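Local coordinates for uncharacterized protein (Pseudomonas aeruginosa, PDB 4O5P) that acts as a phospholipase effector of the type VI secretion system, probably hydrolysing phospholipids with an alpha/beta-hydrolase-type catalytic domain, at residues Pro293-Thr305 against Gly600-Ile614. Sequence-based numbering, arbitrary orientation.
Sequences PFAAGHMDWADDT and GGVIDLLLGGTVFLI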
loop_
_atom_site.group_PDB
_atom_site.type_symbol
_atom_site.label_atom_id
_atom_site.label_comp_id
_atom_site.label_asym_id
_atom_site.label_seq_id
_atom_site.Cartn_x
_atom_site.Cartn_y
_atom_site.Cartn_z
ATOM N N PRO A 293 -18.254 -11.366 -7.326
ATOM C CA PRO A 293 -16.910 -10.812 -7.115
ATOM C C PRO A 293 -16.846 -9.543 -6.239
ATOM O O PRO A 293 -16.879 -8.424 -6.787
ATOM C CB PRO A 293 -16.450 -10.496 -8.545
ATOM C CG PRO A 293 -17.069 -11.612 -9.381
ATOM C CD PRO A 293 -18.375 -12.024 -8.642
ATOM N N PHE A 294 -16.736 -9.721 -4.916
ATOM C CA PHE A 294 -16.435 -8.618 -3.985
ATOM C C PHE A 294 -15.122 -7.887 -4.320
ATOM O O PHE A 294 -14.050 -8.492 -4.356
ATOM C CB PHE A 294 -16.297 -9.124 -2.543
ATOM C CG PHE A 294 -17.582 -9.613 -1.909
ATOM C CD1 PHE A 294 -18.794 -9.554 -2.583
ATOM C CD2 PHE A 294 -17.561 -10.132 -0.611
ATOM C CE1 PHE A 294 -19.963 -10.016 -1.987
ATOM C CE2 PHE A 294 -18.722 -10.593 -0.003
ATOM C CZ PHE A 294 -19.929 -10.538 -0.695
ATOM N N ALA A 295 -15.194 -6.582 -4.522
ATOM C CA ALA A 295 -13.998 -5.780 -4.685
ATOM C C ALA A 295 -13.779 -4.874 -3.476
ATOM O O ALA A 295 -14.616 -4.033 -3.160
ATOM C CB ALA A 295 -14.087 -4.959 -5.952
ATOM N N ALA A 296 -12.653 -5.051 -2.799
ATOM C CA ALA A 296 -12.284 -4.172 -1.681
ATOM C C ALA A 296 -12.224 -2.695 -2.082
ATOM O O ALA A 296 -11.744 -2.344 -3.171
ATOM C CB ALA A 296 -10.937 -4.612 -1.097
ATOM N N GLY A 297 -12.718 -1.825 -1.205
ATOM C CA GLY A 297 -12.560 -0.399 -1.395
ATOM C C GLY A 297 -11.663 0.153 -0.304
ATOM O O GLY A 297 -11.052 -0.616 0.443
ATOM N N HIS A 298 -11.602 1.479 -0.198
ATOM C CA HIS A 298 -10.714 2.161 0.755
ATOM C C HIS A 298 -10.888 1.806 2.226
ATOM O O HIS A 298 -12.013 1.652 2.717
ATOM C CB HIS A 298 -10.903 3.675 0.672
ATOM C CG HIS A 298 -10.539 4.281 -0.644
ATOM N ND1 HIS A 298 -9.766 3.635 -1.587
ATOM C CD2 HIS A 298 -10.860 5.481 -1.180
ATOM C CE1 HIS A 298 -9.631 4.411 -2.646
ATOM N NE2 HIS A 298 -10.279 5.539 -2.422
HETATM N N MSE A 299 -9.762 1.734 2.934
HETATM C CA MSE A 299 -9.765 1.864 4.391
HETATM C C MSE A 299 -10.390 3.220 4.735
HETATM O O MSE A 299 -10.262 4.192 3.964
HETATM C CB MSE A 299 -8.335 1.771 4.941
HETATM C CG MSE A 299 -7.789 0.355 4.930
HETATM SE SE MSE A 299 -5.852 0.245 5.252
HETATM C CE MSE A 299 -5.726 -1.688 5.411
ATOM N N ASP A 300 -11.058 3.292 5.883
ATOM C CA ASP A 300 -11.822 4.492 6.226
ATOM C C ASP A 300 -10.976 5.780 6.217
ATOM O O ASP A 300 -11.432 6.828 5.732
ATOM C CB ASP A 300 -12.611 4.313 7.541
ATOM C CG ASP A 300 -11.739 3.877 8.713
ATOM O OD1 ASP A 300 -10.496 4.000 8.645
ATOM O OD2 ASP A 300 -12.302 3.412 9.729
ATOM N N TRP A 301 -9.736 5.701 6.698
ATOM C CA TRP A 301 -8.923 6.920 6.785
ATOM C C TRP A 301 -8.500 7.439 5.413
ATOM O O TRP A 301 -8.105 8.609 5.270
ATOM C CB TRP A 301 -7.708 6.704 7.684
ATOM C CG TRP A 301 -6.899 5.494 7.351
ATOM C CD1 TRP A 301 -6.944 4.290 7.986
ATOM C CD2 TRP A 301 -5.923 5.364 6.312
ATOM N NE1 TRP A 301 -6.057 3.418 7.409
ATOM C CE2 TRP A 301 -5.410 4.058 6.381
ATOM C CE3 TRP A 301 -5.427 6.233 5.329
ATOM C CZ2 TRP A 301 -4.440 3.583 5.495
ATOM C CZ3 TRP A 301 -4.462 5.765 4.456
ATOM C CH2 TRP A 301 -3.973 4.454 4.547
ATOM N N ALA A 302 -8.592 6.559 4.413
ATOM C CA ALA A 302 -8.124 6.834 3.057
ATOM C C ALA A 302 -9.147 7.560 2.191
ATOM O O ALA A 302 -8.772 8.171 1.177
ATOM C CB ALA A 302 -7.699 5.535 2.362
ATOM N N ASP A 303 -10.426 7.472 2.570
ATOM C CA ASP A 303 -11.492 8.187 1.864
ATOM C C ASP A 303 -11.176 9.669 1.843
ATOM O O ASP A 303 -10.876 10.256 2.891
ATOM C CB ASP A 303 -12.829 7.954 2.549
ATOM C CG ASP A 303 -13.299 6.530 2.419
ATOM O OD1 ASP A 303 -13.322 6.014 1.286
ATOM O OD2 ASP A 303 -13.638 5.915 3.447
ATOM N N ASP A 304 -11.211 10.257 0.652
ATOM C CA ASP A 304 -10.925 11.685 0.458
ATOM C C ASP A 304 -9.556 12.158 0.957
ATOM O O ASP A 304 -9.310 13.356 1.059
ATOM C CB ASP A 304 -12.040 12.548 1.046
ATOM C CG ASP A 304 -13.389 12.269 0.404
ATOM O OD1 ASP A 304 -13.429 11.625 -0.675
ATOM O OD2 ASP A 304 -14.414 12.702 0.974
ATOM N N THR A 305 -8.657 11.222 1.232
ATOM C CA THR A 305 -7.301 11.577 1.656
ATOM C C THR A 305 -6.207 11.054 0.705
ATOM O O THR A 305 -5.016 11.223 0.951
ATOM C CB THR A 305 -7.031 11.154 3.118
ATOM O OG1 THR A 305 -7.258 9.749 3.266
ATOM C CG2 THR A 305 -7.967 11.909 4.071
ATOM N N GLY A 600 -21.418 -15.734 -2.387
ATOM C CA GLY A 600 -21.633 -15.424 -0.983
ATOM C C GLY A 600 -20.364 -14.960 -0.308
ATOM O O GLY A 600 -19.277 -15.173 -0.839
ATOM N N GLY A 601 -20.507 -14.337 0.858
ATOM C CA GLY A 601 -19.351 -13.880 1.601
ATOM C C GLY A 601 -19.726 -13.232 2.920
ATOM O O GLY A 601 -20.835 -12.737 3.086
ATOM N N VAL A 602 -18.805 -13.244 3.870
ATOM C CA VAL A 602 -19.033 -12.556 5.131
ATOM C C VAL A 602 -18.245 -11.268 5.085
ATOM O O VAL A 602 -17.045 -11.289 4.804
ATOM C CB VAL A 602 -18.579 -13.416 6.340
ATOM C CG1 VAL A 602 -18.802 -12.668 7.638
ATOM C CG2 VAL A 602 -19.330 -14.739 6.371
ATOM N N ILE A 603 -18.914 -10.143 5.338
ATOM C CA ILE A 603 -18.220 -8.858 5.425
ATOM C C ILE A 603 -17.990 -8.480 6.887
ATOM O O ILE A 603 -18.942 -8.429 7.683
ATOM C CB ILE A 603 -18.964 -7.722 4.696
ATOM C CG1 ILE A 603 -18.997 -7.990 3.186
ATOM C CG2 ILE A 603 -18.272 -6.386 4.962
ATOM C CD1 ILE A 603 -19.973 -7.115 2.430
ATOM N N ASP A 604 -16.723 -8.245 7.232
ATOM C CA ASP A 604 -16.362 -7.907 8.605
ATOM C C ASP A 604 -16.247 -6.396 8.725
ATOM O O ASP A 604 -15.225 -5.810 8.369
ATOM C CB ASP A 604 -15.059 -8.596 8.998
ATOM C CG ASP A 604 -14.584 -8.211 10.382
ATOM O OD1 ASP A 604 -15.360 -7.605 11.151
ATOM O OD2 ASP A 604 -13.423 -8.529 10.706
ATOM N N LEU A 605 -17.307 -5.773 9.227
ATOM C CA LEU A 605 -17.377 -4.319 9.276
ATOM C C LEU A 605 -16.452 -3.698 10.325
ATOM O O LEU A 605 -16.375 -2.474 10.433
ATOM C CB LEU A 605 -18.829 -3.872 9.452
ATOM C CG LEU A 605 -19.569 -4.353 8.195
ATOM C CD1 LEU A 605 -20.726 -5.299 8.496
ATOM C CD2 LEU A 605 -19.994 -3.184 7.309
ATOM N N LEU A 606 -15.748 -4.544 11.080
ATOM C CA LEU A 606 -14.758 -4.080 12.053
ATOM C C LEU A 606 -13.437 -3.714 11.371
ATOM O O LEU A 606 -12.616 -2.975 11.939
ATOM C CB LEU A 606 -14.526 -5.139 13.139
ATOM C CG LEU A 606 -15.684 -5.442 14.102
ATOM C CD1 LEU A 606 -15.245 -6.385 15.211
ATOM C CD2 LEU A 606 -16.280 -4.166 14.693
ATOM N N LEU A 607 -13.234 -4.225 10.155
ATOM C CA LEU A 607 -12.018 -3.922 9.379
ATOM C C LEU A 607 -11.945 -2.458 8.956
ATOM O O LEU A 607 -10.893 -1.975 8.521
ATOM C CB LEU A 607 -11.906 -4.826 8.136
ATOM C CG LEU A 607 -11.584 -6.305 8.364
ATOM C CD1 LEU A 607 -11.475 -7.047 7.031
ATOM C CD2 LEU A 607 -10.305 -6.471 9.177
ATOM N N GLY A 608 -13.065 -1.754 9.060
ATOM C CA GLY A 608 -13.087 -0.330 8.795
ATOM C C GLY A 608 -12.826 0.065 7.353
ATOM O O GLY A 608 -11.998 0.953 7.081
ATOM N N GLY A 609 -13.544 -0.556 6.423
ATOM C CA GLY A 609 -13.342 -0.238 5.021
ATOM C C GLY A 609 -14.604 -0.334 4.182
ATOM O O GLY A 609 -15.637 -0.814 4.638
ATOM N N THR A 610 -14.508 0.125 2.940
ATOM C CA THR A 610 -15.614 0.063 2.007
ATOM C C THR A 610 -15.460 -1.221 1.199
ATOM O O THR A 610 -14.336 -1.720 1.039
ATOM C CB THR A 610 -15.571 1.276 1.073
ATOM O OG1 THR A 610 -15.888 2.465 1.822
ATOM C CG2 THR A 610 -16.539 1.122 -0.110
ATOM N N VAL A 611 -16.580 -1.761 0.717
ATOM C CA VAL A 611 -16.594 -2.921 -0.176
ATOM C C VAL A 611 -17.582 -2.662 -1.320
ATOM O O VAL A 611 -18.707 -2.190 -1.087
ATOM C CB VAL A 611 -17.048 -4.209 0.547
ATOM C CG1 VAL A 611 -17.130 -5.354 -0.452
ATOM C CG2 VAL A 611 -16.124 -4.560 1.739
ATOM N N PHE A 612 -17.147 -2.965 -2.543
ATOM C CA PHE A 612 -17.934 -2.773 -3.757
ATOM C C PHE A 612 -18.274 -4.107 -4.407
ATOM O O PHE A 612 -17.641 -5.119 -4.120
ATOM C CB PHE A 612 -17.120 -2.025 -4.816
ATOM C CG PHE A 612 -16.683 -0.661 -4.416
ATOM C CD1 PHE A 612 -17.587 0.397 -4.400
ATOM C CD2 PHE A 612 -15.360 -0.422 -4.083
ATOM C CE1 PHE A 612 -17.176 1.661 -4.036
ATOM C CE2 PHE A 612 -14.944 0.839 -3.729
ATOM C CZ PHE A 612 -15.855 1.886 -3.710
ATOM N N LEU A 613 -19.237 -4.060 -5.329
ATOM C CA LEU A 613 -19.487 -5.105 -6.323
ATOM C C LEU A 613 -19.223 -4.522 -7.714
ATOM O O LEU A 613 -19.480 -3.341 -7.946
ATOM C CB LEU A 613 -20.946 -5.557 -6.268
ATOM C CG LEU A 613 -21.352 -6.541 -5.177
ATOM C CD1 LEU A 613 -22.824 -6.905 -5.306
ATOM C CD2 LEU A 613 -20.480 -7.760 -5.272
ATOM N N ILE A 614 -18.714 -5.330 -8.640
ATOM C CA ILE A 614 -18.509 -4.854 -10.011
ATOM C C ILE A 614 -19.701 -5.249 -10.905
ATOM O O ILE A 614 -20.527 -6.091 -10.530
ATOM C CB ILE A 614 -17.213 -5.398 -10.620
ATOM C CG1 ILE A 614 -17.273 -6.924 -10.728
ATOM C CG2 ILE A 614 -15.986 -4.955 -9.792
ATOM C CD1 ILE A 614 -16.005 -7.531 -11.266
HETATM O O HOH W 1 -14.115 3.274 3.539
HETATM O O HOH W 2 -14.472 3.993 0.060
#
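Ala-295 and Phe-612 form the hydrogen-bonded pair of an antiparallel beta ladder in which strand 294-299, from the Tle1-like catalytic family region, joins strand 609-614 of the Tle1-like C-terminal family region. Ala-295 N donates to Phe-612 O (2.9 Å), and Phe-612 N returns a nearly straight bond to Ala-295 O (2.8 Å, 168° at the hydrogen). Ala-296 opposite Val-611 and Met-299 opposite Gly-609 are non-hydrogen-bonded pairs, and the one-residue register shift between them defines a beta bulge. Within it Gly-297 N reaches Thr-610 O from above the carbonyl plane, 47° out of it, while Thr-610 N donates to His-298 O. Beyond the bulge, Asp-300 N bonds to Gly-608 O (2.8 Å), extending the pairing into the turn. Gly-297 and Met-299 also bond to the backbone of Val-286 and Ala-284.

On one face of the ladder the Phe-294 ring leans across toward strand 600-604, which belongs to a different sheet. Its CG stands anti to the carbonyl carbon (chi1 -69°), carrying CE2 to 3.7 Å from Gly-601 CA; Leu-613 CD2 meets the ring edge at CD1 (3.6 Å), the two side chains running side by side. Leu-700 of strand 697-702, which pairs with 609-614, also touches Phe-294. Toward the other face, Phe-612 brings CE2 to 3.6 Å from Gly-297 CA, and Thr-610 CG2 lies above one face of that ring, toward its rim.

Water 1 accepts from Thr-610 OG1 and donates to Asp-303 OD2 and His-298 O, whereas water 2 donates to OG1 and Asp-303 OD1. Thr-702 is the hydroxyl's third partner, so water links the His-298 carbonyl of the bulge to the Asp-303 carboxylate and the Thr-610 hydroxyl.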